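Local coordinates for protein-L-isoaspartate O-methyltransferase beta-aspartate methyltransferase (Plasmodium falciparum, PDB 2PBF) that probably transfers a methyl group from S-adenosylmethionine to isoaspartyl residues of damaged proteins, a first step in their repair, at residues G114-V118 / K119-N123; S125-N128 / I129-K133; H146-I149 / Y150-N153; L175-I178 / L179-L182. All blocks are in the same frame, centred on the assembly; numbering follows the deposited sequence.

Contact 1 of 4, residues G114-V118 / K119-N123. With SAH (S-adenosyl-L-homocysteine), chain C.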
loop_
_atom_site.group_PDB
_atom_site.type_symbol
_atom_site.label_atom_id
_atom_site.label_comp_id
_atom_site.label_asym_id
_atom_site.label_seq_id
_atom_site.Cartn_x
_atom_site.Cartn_y
_atom_site.Cartn_z
ATOM N N GLY A 114 6.982 4.668 -1.127
ATOM C CA GLY A 114 6.991 3.235 -0.860
ATOM C C GLY A 114 8.287 2.835 -0.178
ATOM O O GLY A 114 9.364 3.213 -0.614
ATOM N N LEU A 115 8.193 2.091 0.912
ATOM C CA LEU A 115 9.385 1.508 1.537
ATOM C C LEU A 115 9.382 0.007 1.326
ATOM O O LEU A 115 8.382 -0.660 1.594
ATOM C CB LEU A 115 9.401 1.789 3.041
ATOM C CG LEU A 115 10.138 2.991 3.634
ATOM C CD1 LEU A 115 9.953 4.309 2.865
ATOM C CD2 LEU A 115 9.714 3.152 5.094
ATOM N N GLU A 116 10.515 -0.516 0.866
ATOM C CA GLU A 116 10.659 -1.933 0.610
ATOM C C GLU A 116 12.019 -2.442 1.128
ATOM O O GLU A 116 13.082 -1.920 0.749
ATOM C CB GLU A 116 10.460 -2.228 -0.878
ATOM C CG GLU A 116 10.854 -3.621 -1.278
ATOM C CD GLU A 116 10.056 -4.681 -0.532
ATOM O OE1 GLU A 116 8.849 -4.485 -0.287
ATOM O OE2 GLU A 116 10.639 -5.705 -0.173
ATOM N N ARG A 117 11.976 -3.456 1.992
ATOM C CA ARG A 117 13.189 -3.972 2.636
ATOM C C ARG A 117 14.107 -4.721 1.690
ATOM O O ARG A 117 15.330 -4.724 1.882
ATOM C CB ARG A 117 12.862 -4.810 3.874
ATOM C CG ARG A 117 12.623 -6.298 3.667
ATOM C CD ARG A 117 12.382 -7.018 5.032
ATOM N NE ARG A 117 13.604 -7.585 5.607
ATOM C CZ ARG A 117 14.256 -8.656 5.132
ATOM N NH1 ARG A 117 15.356 -9.073 5.755
ATOM N NH2 ARG A 117 13.820 -9.322 4.052
ATOM N N VAL A 118 13.524 -5.311 0.649
ATOM C CA VAL A 118 14.263 -6.155 -0.298
ATOM C C VAL A 118 14.558 -5.418 -1.590
ATOM O O VAL A 118 13.649 -4.918 -2.274
ATOM C CB VAL A 118 13.516 -7.503 -0.596
ATOM C CG1 VAL A 118 14.406 -8.456 -1.350
ATOM C CG2 VAL A 118 13.022 -8.155 0.680
ATOM N N LYS A 119 15.843 -5.389 -1.941
ATOM C CA LYS A 119 16.356 -4.550 -3.001
ATOM C C LYS A 119 15.877 -5.016 -4.361
ATOM O O LYS A 119 15.557 -4.203 -5.212
ATOM C CB LYS A 119 17.891 -4.544 -2.948
ATOM C CG LYS A 119 18.568 -3.774 -4.056
ATOM C CD LYS A 119 18.342 -2.284 -3.927
ATOM C CE LYS A 119 19.087 -1.514 -5.014
ATOM N NZ LYS A 119 18.847 -0.045 -4.859
ATOM N N ASP A 120 15.854 -6.328 -4.563
ATOM C CA ASP A 120 15.303 -6.910 -5.771
ATOM C C ASP A 120 13.865 -6.519 -5.996
ATOM O O ASP A 120 13.440 -6.385 -7.138
ATOM C CB ASP A 120 15.364 -8.434 -5.709
ATOM C CG ASP A 120 16.723 -8.965 -6.040
ATOM O OD1 ASP A 120 17.481 -8.289 -6.775
ATOM O OD2 ASP A 120 17.021 -10.070 -5.557
ATOM N N LEU A 121 13.111 -6.393 -4.908
ATOM C CA LEU A 121 11.725 -5.946 -5.011
ATOM C C LEU A 121 11.616 -4.441 -5.274
ATOM O O LEU A 121 10.783 -4.028 -6.095
ATOM C CB LEU A 121 10.876 -6.419 -3.824
ATOM C CG LEU A 121 10.537 -7.900 -4.064
ATOM C CD1 LEU A 121 10.606 -8.689 -2.802
ATOM C CD2 LEU A 121 9.194 -8.047 -4.764
ATOM N N VAL A 122 12.455 -3.636 -4.616
ATOM C CA VAL A 122 12.656 -2.238 -5.052
ATOM C C VAL A 122 12.854 -2.197 -6.585
ATOM O O VAL A 122 12.062 -1.591 -7.307
ATOM C CB VAL A 122 13.862 -1.549 -4.374
ATOM C CG1 VAL A 122 14.012 -0.122 -4.900
ATOM C CG2 VAL A 122 13.716 -1.544 -2.861
ATOM N N ASN A 123 13.898 -2.863 -7.087
ATOM C CA ASN A 123 14.138 -2.832 -8.519
ATOM C C ASN A 123 13.011 -3.413 -9.354
ATOM O O ASN A 123 12.781 -2.960 -10.468
ATOM C CB ASN A 123 15.487 -3.467 -8.890
ATOM C CG ASN A 123 16.640 -2.917 -8.063
ATOM O OD1 ASN A 123 16.844 -1.702 -7.980
ATOM N ND2 ASN A 123 17.386 -3.814 -7.422
HETATM N N SAH C . 1.771 -4.209 -1.302
HETATM C CA SAH C . 2.670 -5.289 -1.782
HETATM C CB SAH C . 2.780 -6.349 -0.717
HETATM C CG SAH C . 4.024 -7.185 -0.985
HETATM S SD SAH C . 4.238 -8.466 0.254
HETATM C C SAH C . 2.230 -5.900 -3.117
HETATM O O SAH C . 1.042 -6.188 -3.278
HETATM O OXT SAH C . 3.055 -6.106 -4.044
HETATM C "C5'" SAH C . 4.908 -7.404 1.557
HETATM C "C4'" SAH C . 6.248 -6.731 1.253
HETATM O "O4'" SAH C . 6.736 -6.233 2.467
HETATM C "C3'" SAH C . 7.352 -7.610 0.684
HETATM O "O3'" SAH C . 7.759 -7.086 -0.570
HETATM C "C2'" SAH C . 8.464 -7.553 1.721
HETATM O "O2'" SAH C . 9.747 -7.547 1.136
HETATM C "C1'" SAH C . 8.154 -6.244 2.419
HETATM N N9 SAH C . 8.635 -6.125 3.813
HETATM C C8 SAH C . 8.649 -7.116 4.752
HETATM N N7 SAH C . 9.110 -6.589 5.910
HETATM C C5 SAH C . 9.418 -5.286 5.724
HETATM C C6 SAH C . 9.951 -4.302 6.564
HETATM N N6 SAH C . 10.273 -4.538 7.829
HETATM N N1 SAH C . 10.124 -3.030 6.081
HETATM C C2 SAH C . 9.805 -2.741 4.768
HETATM N N3 SAH C . 9.299 -3.730 3.961
HETATM C C4 SAH C . 9.105 -4.985 4.418
#

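Contact 2 of 4, residues S125-N128 / I129-K133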
loop_
_atom_site.group_PDB
_atom_site.type_symbol
_atom_site.label_atom_id
_atom_site.label_comp_id
_atom_site.label_asym_id
_atom_site.label_seq_id
_atom_site.Cartn_x
_atom_site.Cartn_y
_atom_site.Cartn_z
ATOM N N SER A 125 9.726 -3.319 -8.576
ATOM C CA SER A 125 8.662 -2.301 -8.585
ATOM C C SER A 125 9.031 -1.130 -9.502
ATOM O O SER A 125 8.189 -0.653 -10.245
ATOM C CB SER A 125 8.355 -1.797 -7.172
ATOM O OG SER A 125 9.419 -1.047 -6.621
ATOM N N LEU A 126 10.307 -0.715 -9.474
ATOM C CA LEU A 126 10.742 0.430 -10.299
ATOM C C LEU A 126 10.666 0.107 -11.793
ATOM O O LEU A 126 10.364 0.981 -12.607
ATOM C CB LEU A 126 12.133 0.957 -9.886
ATOM C CG LEU A 126 12.352 1.416 -8.436
ATOM C CD1 LEU A 126 13.819 1.559 -8.121
ATOM C CD2 LEU A 126 11.634 2.703 -8.114
ATOM N N GLU A 127 10.872 -1.164 -12.137
ATOM C CA GLU A 127 10.748 -1.619 -13.523
ATOM C C GLU A 127 9.289 -1.663 -13.983
ATOM O O GLU A 127 8.984 -1.343 -15.108
ATOM C CB GLU A 127 11.397 -2.998 -13.693
ATOM C CG GLU A 127 12.780 -2.951 -14.308
ATOM C CD GLU A 127 12.756 -2.534 -15.788
ATOM O OE1 GLU A 127 13.009 -1.343 -16.082
ATOM O OE2 GLU A 127 12.472 -3.395 -16.656
ATOM N N ASN A 128 8.410 -2.100 -13.084
ATOM C CA ASN A 128 6.972 -2.134 -13.294
ATOM C C ASN A 128 6.462 -0.743 -13.575
ATOM O O ASN A 128 5.645 -0.547 -14.464
ATOM C CB ASN A 128 6.285 -2.670 -12.027
ATOM C CG ASN A 128 6.496 -4.165 -11.808
ATOM O OD1 ASN A 128 6.972 -4.899 -12.682
ATOM N ND2 ASN A 128 6.123 -4.622 -10.632
ATOM N N ILE A 129 6.944 0.231 -12.806
ATOM C CA ILE A 129 6.451 1.605 -12.914
ATOM C C ILE A 129 6.955 2.277 -14.184
ATOM O O ILE A 129 6.194 2.979 -14.860
ATOM C CB ILE A 129 6.748 2.445 -11.643
ATOM C CG1 ILE A 129 6.073 1.794 -10.419
ATOM C CG2 ILE A 129 6.254 3.889 -11.856
ATOM C CD1 ILE A 129 6.717 2.081 -9.077
ATOM N N LYS A 130 8.218 2.028 -14.527
ATOM C CA LYS A 130 8.759 2.459 -15.812
ATOM C C LYS A 130 7.863 2.011 -16.972
ATOM O O LYS A 130 7.505 2.830 -17.809
ATOM C CB LYS A 130 10.204 1.980 -16.026
ATOM C CG LYS A 130 11.223 2.525 -15.023
ATOM C CD LYS A 130 12.610 2.817 -15.656
ATOM C CE LYS A 130 13.430 3.781 -14.768
ATOM N NZ LYS A 130 14.888 3.898 -15.151
ATOM N N ARG A 131 7.481 0.737 -17.016
ATOM C CA ARG A 131 6.656 0.232 -18.129
ATOM C C ARG A 131 5.215 0.715 -18.086
ATOM O O ARG A 131 4.574 0.854 -19.145
ATOM C CB ARG A 131 6.739 -1.295 -18.260
ATOM C CG ARG A 131 5.532 -2.127 -17.793
ATOM C CD ARG A 131 5.684 -3.614 -18.252
ATOM N NE ARG A 131 7.024 -4.123 -17.924
ATOM C CZ ARG A 131 7.363 -4.666 -16.757
ATOM N NH1 ARG A 131 6.454 -4.802 -15.800
ATOM N NH2 ARG A 131 8.616 -5.070 -16.542
ATOM N N ASP A 132 4.713 0.994 -16.881
ATOM C CA ASP A 132 3.333 1.432 -16.722
ATOM C C ASP A 132 3.184 2.958 -16.823
ATOM O O ASP A 132 2.462 3.464 -17.690
ATOM C CB ASP A 132 2.757 0.918 -15.401
ATOM C CG ASP A 132 1.260 1.211 -15.252
ATOM O OD1 ASP A 132 0.505 1.159 -16.263
ATOM O OD2 ASP A 132 0.839 1.480 -14.101
ATOM N N LYS A 133 3.857 3.674 -15.928
ATOM C CA LYS A 133 3.719 5.123 -15.785
ATOM C C LYS A 133 5.092 5.750 -15.517
ATOM O O LYS A 133 5.371 6.147 -14.362
ATOM C CB LYS A 133 2.778 5.444 -14.620
ATOM C CG LYS A 133 1.329 5.089 -14.880
ATOM C CD LYS A 133 0.544 4.993 -13.594
ATOM C CE LYS A 133 -0.935 4.822 -13.878
ATOM N NZ LYS A 133 -1.276 3.484 -14.462
HETATM O O HOH W 1 9.321 -5.918 -14.050
#

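Contact 3 of 4, residues H146-I149 / Y150-N153. With SAH (S-adenosyl-L-homocysteine), chain C.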
loop_
_atom_site.group_PDB
_atom_site.type_symbol
_atom_site.label_atom_id
_atom_site.label_comp_id
_atom_site.label_asym_id
_atom_site.label_seq_id
_atom_site.Cartn_x
_atom_site.Cartn_y
_atom_site.Cartn_z
ATOM N N HIS A 146 14.547 1.700 -0.908
ATOM C CA HIS A 146 15.051 0.484 -0.255
ATOM C C HIS A 146 15.279 0.721 1.238
ATOM O O HIS A 146 16.264 1.332 1.635
ATOM C CB HIS A 146 16.331 0.012 -0.934
ATOM C CG HIS A 146 16.896 -1.249 -0.360
ATOM N ND1 HIS A 146 18.227 -1.576 -0.461
ATOM C CD2 HIS A 146 16.314 -2.252 0.337
ATOM C CE1 HIS A 146 18.443 -2.734 0.137
ATOM N NE2 HIS A 146 17.298 -3.164 0.632
ATOM N N LYS A 147 14.364 0.229 2.063
ATOM C CA LYS A 147 14.374 0.529 3.490
ATOM C C LYS A 147 13.509 -0.425 4.298
ATOM O O LYS A 147 12.385 -0.739 3.923
ATOM C CB LYS A 147 13.874 1.965 3.730
ATOM C CG LYS A 147 13.925 2.445 5.188
ATOM C CD LYS A 147 15.167 3.298 5.385
ATOM C CE LYS A 147 15.781 3.127 6.754
ATOM N NZ LYS A 147 16.878 4.132 6.919
ATOM N N ASN A 148 14.039 -0.846 5.435
ATOM C CA ASN A 148 13.271 -1.550 6.434
ATOM C C ASN A 148 12.693 -0.536 7.409
ATOM O O ASN A 148 13.417 0.309 7.931
ATOM C CB ASN A 148 14.163 -2.533 7.195
ATOM C CG ASN A 148 13.387 -3.417 8.138
ATOM O OD1 ASN A 148 12.433 -2.983 8.801
ATOM N ND2 ASN A 148 13.781 -4.682 8.192
ATOM N N ILE A 149 11.390 -0.641 7.659
ATOM C CA ILE A 149 10.667 0.326 8.478
ATOM C C ILE A 149 11.205 0.362 9.916
ATOM O O ILE A 149 11.080 1.374 10.619
ATOM C CB ILE A 149 9.139 0.039 8.438
ATOM C CG1 ILE A 149 8.343 1.137 9.153
ATOM C CG2 ILE A 149 8.808 -1.347 9.025
ATOM C CD1 ILE A 149 8.462 2.519 8.545
ATOM N N TYR A 150 11.803 -0.757 10.332
ATOM C CA TYR A 150 12.321 -0.950 11.690
ATOM C C TYR A 150 13.733 -0.378 11.842
ATOM O O TYR A 150 14.309 -0.409 12.926
ATOM C CB TYR A 150 12.340 -2.445 12.047
ATOM C CG TYR A 150 10.989 -3.056 12.380
ATOM C CD1 TYR A 150 10.301 -2.693 13.531
ATOM C CD2 TYR A 150 10.425 -4.024 11.552
ATOM C CE1 TYR A 150 9.058 -3.254 13.844
ATOM C CE2 TYR A 150 9.201 -4.605 11.852
ATOM C CZ TYR A 150 8.523 -4.222 12.998
ATOM O OH TYR A 150 7.317 -4.806 13.293
ATOM N N GLN A 151 14.292 0.117 10.742
ATOM C CA GLN A 151 15.640 0.684 10.752
ATOM C C GLN A 151 15.629 2.173 10.431
ATOM O O GLN A 151 16.562 2.698 9.843
ATOM C CB GLN A 151 16.538 -0.083 9.794
ATOM C CG GLN A 151 16.664 -1.542 10.173
ATOM C CD GLN A 151 17.746 -2.246 9.391
ATOM O OE1 GLN A 151 18.868 -2.427 9.887
ATOM N NE2 GLN A 151 17.428 -2.640 8.156
ATOM N N VAL A 152 14.565 2.842 10.858
ATOM C CA VAL A 152 14.369 4.260 10.618
ATOM C C VAL A 152 14.657 4.998 11.925
ATOM O O VAL A 152 13.834 5.000 12.848
ATOM C CB VAL A 152 12.938 4.553 10.059
ATOM C CG1 VAL A 152 12.634 6.046 10.015
ATOM C CG2 VAL A 152 12.760 3.944 8.664
ATOM N N ASN A 153 15.840 5.606 11.993
ATOM C CA ASN A 153 16.294 6.331 13.180
ATOM C C ASN A 153 15.578 7.667 13.391
ATOM O O ASN A 153 14.722 8.066 12.583
ATOM C CB ASN A 153 17.808 6.532 13.127
ATOM C CG ASN A 153 18.250 7.321 11.913
ATOM O OD1 ASN A 153 17.776 8.427 11.672
ATOM N ND2 ASN A 153 19.169 6.756 11.143
HETATM N N SAH C . 1.771 -4.209 -1.302
HETATM C CA SAH C . 2.670 -5.289 -1.782
HETATM C CB SAH C . 2.780 -6.349 -0.717
HETATM C CG SAH C . 4.024 -7.185 -0.985
HETATM S SD SAH C . 4.238 -8.466 0.254
HETATM C C SAH C . 2.230 -5.900 -3.117
HETATM O O SAH C . 1.042 -6.188 -3.278
HETATM O OXT SAH C . 3.055 -6.106 -4.044
HETATM C "C5'" SAH C . 4.908 -7.404 1.557
HETATM C "C4'" SAH C . 6.248 -6.731 1.253
HETATM O "O4'" SAH C . 6.736 -6.233 2.467
HETATM C "C3'" SAH C . 7.352 -7.610 0.684
HETATM O "O3'" SAH C . 7.759 -7.086 -0.570
HETATM C "C2'" SAH C . 8.464 -7.553 1.721
HETATM O "O2'" SAH C . 9.747 -7.547 1.136
HETATM C "C1'" SAH C . 8.154 -6.244 2.419
HETATM N N9 SAH C . 8.635 -6.125 3.813
HETATM C C8 SAH C . 8.649 -7.116 4.752
HETATM N N7 SAH C . 9.110 -6.589 5.910
HETATM C C5 SAH C . 9.418 -5.286 5.724
HETATM C C6 SAH C . 9.951 -4.302 6.564
HETATM N N6 SAH C . 10.273 -4.538 7.829
HETATM N N1 SAH C . 10.124 -3.030 6.081
HETATM C C2 SAH C . 9.805 -2.741 4.768
HETATM N N3 SAH C . 9.299 -3.730 3.961
HETATM C C4 SAH C . 9.105 -4.985 4.418
HETATM O O HOH W 2 11.982 2.477 13.072
#

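Contact 4 of 4, residues L175-I178 / L179-L182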
loop_
_atom_site.group_PDB
_atom_site.type_symbol
_atom_site.label_atom_id
_atom_site.label_comp_id
_atom_site.label_asym_id
_atom_site.label_seq_id
_atom_site.Cartn_x
_atom_site.Cartn_y
_atom_site.Cartn_z
ATOM N N LEU A 175 2.194 -3.893 16.930
ATOM C CA LEU A 175 2.026 -2.560 16.330
ATOM C C LEU A 175 3.281 -1.716 16.451
ATOM O O LEU A 175 3.588 -1.242 17.545
ATOM C CB LEU A 175 0.879 -1.816 17.026
ATOM C CG LEU A 175 0.100 -0.679 16.342
ATOM C CD1 LEU A 175 -0.125 0.435 17.321
ATOM C CD2 LEU A 175 0.760 -0.131 15.062
ATOM N N PRO A 176 4.003 -1.497 15.334
ATOM C CA PRO A 176 5.267 -0.798 15.511
ATOM C C PRO A 176 5.016 0.663 15.874
ATOM O O PRO A 176 4.218 1.334 15.233
ATOM C CB PRO A 176 5.952 -0.943 14.145
ATOM C CG PRO A 176 5.147 -2.015 13.407
ATOM C CD PRO A 176 3.762 -1.823 13.918
ATOM N N GLU A 177 5.677 1.127 16.924
ATOM C CA GLU A 177 5.427 2.462 17.479
ATOM C C GLU A 177 5.834 3.603 16.529
ATOM O O GLU A 177 5.184 4.650 16.503
ATOM C CB GLU A 177 6.086 2.579 18.865
ATOM C CG GLU A 177 5.608 3.736 19.741
ATOM C CD GLU A 177 4.084 3.868 19.832
ATOM O OE1 GLU A 177 3.363 2.852 19.668
ATOM O OE2 GLU A 177 3.612 5.010 20.066
ATOM N N ILE A 178 6.884 3.384 15.737
ATOM C CA ILE A 178 7.217 4.286 14.625
ATOM C C ILE A 178 6.020 4.602 13.721
ATOM O O ILE A 178 5.782 5.770 13.380
ATOM C CB ILE A 178 8.396 3.776 13.745
ATOM C CG1 ILE A 178 8.630 4.767 12.612
ATOM C CG2 ILE A 178 8.147 2.360 13.195
ATOM C CD1 ILE A 178 9.976 4.677 11.977
ATOM N N LEU A 179 5.272 3.571 13.328
ATOM C CA LEU A 179 4.122 3.794 12.466
ATOM C C LEU A 179 3.110 4.663 13.197
ATOM O O LEU A 179 2.511 5.548 12.597
ATOM C CB LEU A 179 3.542 2.479 11.912
ATOM C CG LEU A 179 4.518 1.657 11.038
ATOM C CD1 LEU A 179 3.982 0.309 10.646
ATOM C CD2 LEU A 179 4.949 2.400 9.799
ATOM N N VAL A 180 2.963 4.451 14.506
ATOM C CA VAL A 180 2.127 5.336 15.338
ATOM C C VAL A 180 2.662 6.771 15.361
ATOM O O VAL A 180 1.891 7.734 15.372
ATOM C CB VAL A 180 1.936 4.777 16.791
ATOM C CG1 VAL A 180 1.386 5.841 17.751
ATOM C CG2 VAL A 180 1.033 3.580 16.766
ATOM N N ASP A 181 3.978 6.920 15.378
ATOM C CA ASP A 181 4.572 8.266 15.398
ATOM C C ASP A 181 4.566 8.955 14.046
ATOM O O ASP A 181 4.617 10.175 13.969
ATOM C CB ASP A 181 5.997 8.213 15.960
ATOM C CG ASP A 181 6.020 7.847 17.437
ATOM O OD1 ASP A 181 4.953 7.930 18.095
ATOM O OD2 ASP A 181 7.091 7.464 17.924
ATOM N N LEU A 182 4.510 8.166 12.981
ATOM C CA LEU A 182 4.528 8.697 11.624
ATOM C C LEU A 182 3.145 9.176 11.240
ATOM O O LEU A 182 2.979 9.855 10.251
ATOM C CB LEU A 182 5.059 7.651 10.642
ATOM C CG LEU A 182 6.571 7.388 10.614
ATOM C CD1 LEU A 182 6.900 6.402 9.513
ATOM C CD2 LEU A 182 7.402 8.655 10.431
#

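Contact 1 of 4, residues G114-V118 / K119-N123
Val118 and Leu121 meet where the chain passes from strand 111-116 into helix 119-132. Val118 is the N-cap residue, and its carbonyl oxygen receives the first helical bond, from Val122 N at 2.9 Å; a weak, bent bond from Leu121 N goes to the same oxygen. The Leu121 side chain crosses that of Val118 at a slant and brings its CD1 methyl to 3.8 Å from Val118 CB. Glu116 reaches the same leucine from the strand. With CG anti to the backbone N (chi1 169°) and a bend at chi2, its chain folds back along the helix start, and OE2 comes to 3.7 Å from Leu121 CB. The carboxylate is gripped from several directions. Val118 N donates to Glu116 OE2 at 3.0 Å, on the anti side and 32° out of the carboxylate plane, while the ribose of S-adenosyl-L-homocysteine gives its O3' hydroxyl to Glu116 OE1 at 2.8 Å and its O2' hydroxyl to Glu116 OE2, at a modelled separation too short to be trusted. Gly90 N is a further donor to OE1, so that four donors surround the buried carboxylate, which probably stabilises its charge. Val118 CG2 lies 3.4 Å from SAH O2', adding an apolar wall beside that hydroxyl. An acidic residue at the end of the second parallel strand of the central sheet, holding both ribose hydroxyls, is a hallmark of the Rossmann-like class I methyltransferases.

Contact 2 of 4, residues S125-N128 / I129-K133
The guanidinium of Arg131 has the carbonyl oxygen of Glu127 over the centre of one face, 4.0 Å from Arg131 CZ, and a water in its plane at the edge. Asn128 OD1 also sits at the edge but off the plane: Arg131 NH1 donates to it at 3.2 Å, with OD1 21° out of the guanidinium plane. The two side chains run side by side in the same direction, their amide and guanidinium planes 60° apart. A bend at chi3 (48°) turns the arginine back over the preceding helical turn. The water completes a small ring, accepting from Arg131 NH2 at 2.7 Å and donating to Asn128 OD1 at 2.9 Å, so that OD1 takes two donors. The other end of the amide is held too, since Asn128 ND2 donates to Ser91 O. Glu127 OE2 remains 4.2 Å from Arg131 NH2, beyond salt-bridge range, although its charge probably still favours the arginine. On another side of the turn Ile129 CG1 lies 3.2 Å from Ser125 O, and the isoleucine packs on Phe142 and Ile144 of strand 142-146. This is the amphipathic last part of the helix in a beta-alpha-beta crossover of a Rossmann-like fold.

Contact 3 of 4, residues H146-I149 / Y150-N153
Asn148 OD1 stands between Tyr150 and the adenine of S-adenosyl-L-homocysteine and accepts from both. Tyr150 N donates to Asn148 OD1 at 2.8 Å, nearly straight at 165° and tilted 27° from the plane of the amide carbonyl, which makes an Asx turn; SAH N6 donates to the same oxygen, Asn148 OD1, also at 2.8 Å but in a more bent bond. The next backbone nitrogen along from Asn148 reads the adenine as well: Ile149 N donates a hydrogen bond to SAH N1 at 3.1 Å. An amino group that gives and a ring nitrogen that accepts are thus both matched, as expected for recognition of adenine.

Around this first shell the loop curls on itself. Asn148 reaches its place with CG anti to the backbone N (chi1 -173°), and its ND2 is tied to Lys225 O, which fixes the rotation of the amide and leaves OD1 facing the ligand. Gln151 N donates to Asn148 O, closing a turn of the main chain. One face of the Tyr150 ring is packed by Ile149 CG2, 4.0 Å from Tyr150 CD2, while Asn148 OD1 lies at the ring's edge. Farther out, Lys147 passes across Val152, its CE 3.7 Å from Val152 CG2, on the way to a salt bridge with Glu156. A water donates to both Ile149 O and Val152 O, bracing the loop before the N-cap residue Asn153. The loop following strand 142-146 here forms the adenine end of the cofactor pocket of a Rossmann-like methyltransferase.

Contact 4 of 4, residues L175-I178 / L179-L182
Val180 is a bump with neighbours on two flanks. Its CG2 methyl presses on Leu175 CD1 at 3.4 Å, tighter than an ordinary methyl contact, the two side chains meeting at about a right angle. Its CG1 methyl lies against the carboxylate end of Glu177, 3.3 Å from Glu177 OE2. The glutamate gets there because its CG is anti to the backbone N (chi1 -164°) while a bend at chi2 folds the chain over the valine, so the two valine methyls fill the hollow between Leu175 and the glutamate.

Elsewhere round the turn, the pyrrolidine ring of Pro176, the N-cap residue, offers its CG to Leu179 CD1 at 3.8 Å, the leucine running diagonally to the ring. Leu179 continues inward to Leu189 and Ile191 of strand 187-195 and to Ile166 and Val168 of strand 163-168. Ile178 and Leu182, one turn apart, lie alongside each other and point the same way, with Ile178 CG1 3.9 Å from Leu182 CG; the isoleucine also packs on Val152.

Pro176 O receives two weak backbone bonds, from Leu179 N and Val180 N, while Asp181 N and Leu182 N make shorter ones, to Glu177 O at 2.8 Å and to Ile178 O at 2.7 Å respectively. Glu177 OE2 and Asp181 OD1 are 3.8 Å apart, a pairing of like charges. Chemically, this short helix is two-sided: an apolar side attaches it to the central sheet, while on a polar side the close acids Glu177 and Asp181 are probably offset by Lys157, which forms a salt bridge with Asp181.

In the fold
Following the chain from the N terminus, the four contacts come in series; none encloses or crosses another, and each closes only a local turn. Contact 1 marks the passage from strand 111-116 into helix 119-132, and contact 2 lies farther along the same helix, the two centres 13 Å apart. After the crossover, strand 142-146 returns the chain beside strand 111-116, where contact 3 touches contact 1 through Glu116 O and Lys147 N, 2.8 Å apart; both line the cofactor pocket. Contact 4 follows strand 163-168 and packs against contact 3, with Ile178 CD1 3.5 Å from Val152 CB. Contacts 2 and 4 lie on opposite sides of the chain's centre.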